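Long-range contact in site-specific recombinase, resolvase family protein (Streptococcus pneumoniae, PDB 3GUV), which probably binds DNA and catalyses site-specific recombination, as a member of the resolvase family of recombinases: residues Ile5-Tyr10 with Val76-Val81. Sequence-based numbering, arbitrary orientation.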
# COMPACT_ATOMS: atom_id res chain seq x y z
N ILE A 5 5.69 7.86 28.01
CA ILE A 5 4.90 7.12 27.03
C ILE A 5 5.37 5.66 27.07
O ILE A 5 6.57 5.41 27.01
CB ILE A 5 5.07 7.73 25.63
CG1 ILE A 5 4.44 9.14 25.60
CG2 ILE A 5 4.51 6.82 24.54
CD1 ILE A 5 3.04 9.21 26.18
N LYS A 6 4.42 4.73 27.20
CA LYS A 6 4.70 3.29 27.22
C LYS A 6 4.53 2.62 25.83
O LYS A 6 3.53 2.86 25.11
CB LYS A 6 3.80 2.58 28.23
CG LYS A 6 4.23 2.90 29.67
CD LYS A 6 3.21 2.43 30.70
CE LYS A 6 2.95 3.51 31.72
NZ LYS A 6 4.20 4.01 32.35
N VAL A 7 5.48 1.75 25.51
CA VAL A 7 5.48 1.06 24.24
C VAL A 7 5.82 -0.45 24.39
O VAL A 7 6.44 -0.92 25.40
CB VAL A 7 6.49 1.77 23.25
CG1 VAL A 7 6.34 3.34 23.28
CG2 VAL A 7 7.92 1.42 23.56
N TYR A 8 5.34 -1.21 23.41
CA TYR A 8 5.76 -2.59 23.16
C TYR A 8 6.70 -2.59 21.97
O TYR A 8 6.50 -1.77 21.03
CB TYR A 8 4.55 -3.46 22.76
CG TYR A 8 3.55 -3.84 23.85
CD1 TYR A 8 3.94 -4.02 25.19
CD2 TYR A 8 2.24 -4.13 23.51
CE1 TYR A 8 3.02 -4.39 26.14
CE2 TYR A 8 1.31 -4.52 24.45
CZ TYR A 8 1.70 -4.65 25.78
OH TYR A 8 0.78 -5.04 26.72
N LEU A 9 7.70 -3.47 21.97
CA LEU A 9 8.54 -3.74 20.79
C LEU A 9 8.03 -5.01 20.12
O LEU A 9 7.76 -5.97 20.81
CB LEU A 9 9.99 -3.96 21.20
CG LEU A 9 10.92 -2.77 21.06
CD1 LEU A 9 10.33 -1.53 21.65
CD2 LEU A 9 12.33 -3.13 21.59
N TYR A 10 7.91 -5.01 18.79
CA TYR A 10 7.57 -6.24 18.05
C TYR A 10 8.58 -6.51 16.96
O TYR A 10 8.85 -5.64 16.14
CB TYR A 10 6.20 -6.15 17.39
CG TYR A 10 5.91 -7.42 16.63
CD1 TYR A 10 5.61 -8.60 17.32
CD2 TYR A 10 6.01 -7.47 15.21
CE1 TYR A 10 5.37 -9.78 16.63
CE2 TYR A 10 5.81 -8.65 14.52
CZ TYR A 10 5.48 -9.79 15.21
OH TYR A 10 5.29 -10.97 14.54
N VAL A 76 -0.15 0.68 27.02
CA VAL A 76 0.74 1.11 25.94
C VAL A 76 0.11 2.13 24.98
O VAL A 76 -1.05 2.01 24.61
CB VAL A 76 1.29 -0.11 25.14
CG1 VAL A 76 2.17 -1.00 26.06
CG2 VAL A 76 0.16 -0.90 24.51
N SER A 77 0.88 3.16 24.60
CA SER A 77 0.49 4.11 23.55
C SER A 77 0.96 3.72 22.12
O SER A 77 0.32 4.10 21.13
CB SER A 77 1.10 5.48 23.88
OG SER A 77 0.38 6.12 24.92
N PHE A 78 2.08 3.01 22.02
CA PHE A 78 2.61 2.56 20.69
C PHE A 78 3.10 1.09 20.64
O PHE A 78 3.52 0.51 21.68
CB PHE A 78 3.77 3.47 20.26
CG PHE A 78 3.40 4.90 20.06
CD1 PHE A 78 2.92 5.34 18.84
CD2 PHE A 78 3.60 5.84 21.07
CE1 PHE A 78 2.58 6.67 18.63
CE2 PHE A 78 3.26 7.17 20.88
CZ PHE A 78 2.77 7.58 19.63
N VAL A 79 3.01 0.48 19.45
CA VAL A 79 3.88 -0.65 19.06
C VAL A 79 4.96 -0.13 18.12
O VAL A 79 4.64 0.54 17.09
CB VAL A 79 3.16 -1.78 18.30
CG1 VAL A 79 4.16 -2.84 17.83
CG2 VAL A 79 2.01 -2.39 19.14
N LEU A 80 6.21 -0.41 18.46
CA LEU A 80 7.32 -0.16 17.58
C LEU A 80 7.65 -1.43 16.81
O LEU A 80 7.85 -2.48 17.41
CB LEU A 80 8.56 0.28 18.37
CG LEU A 80 8.67 1.71 18.94
CD1 LEU A 80 7.48 2.20 19.76
CD2 LEU A 80 9.98 1.73 19.79
N VAL A 81 7.67 -1.31 15.48
CA VAL A 81 8.21 -2.30 14.54
C VAL A 81 9.44 -1.71 13.81
O VAL A 81 9.68 -0.46 13.85
CB VAL A 81 7.13 -2.77 13.55
CG1 VAL A 81 5.95 -3.31 14.32
CG2 VAL A 81 6.67 -1.64 12.63
O HOH W 1 1.52 4.99 27.31
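Val76 sets its CG1 methyl squarely over one face of the Tyr8 ring, 3.5 Å from the ring centroid and 12° off the normal, a CH-pi contact; Val76 CG2 lies over the CD2-CE2 side of the same ring. Tyr8 reaches this place with CG anti to its own carbonyl carbon (chi1 -73°), and its OH is held by Asp74, just before Val76. The Phe78 ring is met at its edge, in plane, by Ile5 CG2, 3.7 Å from Phe78 CD2, while Val7 CG1 approaches obliquely. At the Tyr10 ring the Val81 CG1 methyl lies near the ring plane, at the edge. Between these side chains the two strands run parallel. Lys6 O accepts a 2.7 Å bond from Ser77 N and a weak one from Phe78 N. Tyr8 bonds through both its backbone N and its backbone O: N donates to Phe78 O (3.0 Å) and O accepts from Leu80 N (2.9 Å). Tyr10 N closes the series on Leu80 O. At the Lys6 end one water accepts from Lys6 N and is hydrogen-bonded to Ser77 OG. On the face that carries Val7, Leu9, Phe78 and Leu80, Leu80 CD1 rests on Val7 CB at 3.7 Å and CD2 on Leu9 CD1. On the other face Val79 CG1 packs on Tyr10 CB. Strands 6-12 and 78-81 are the middle pair of the four parallel strands in the resolvase N-terminal domain sheet, flanked by strand 41-48, which bonds to Ile5, Val7 and Leu9, and by strand 107-110, which Phe78 and Val81 touch; helix 60-70 packs on Tyr8, Tyr10 and Val79.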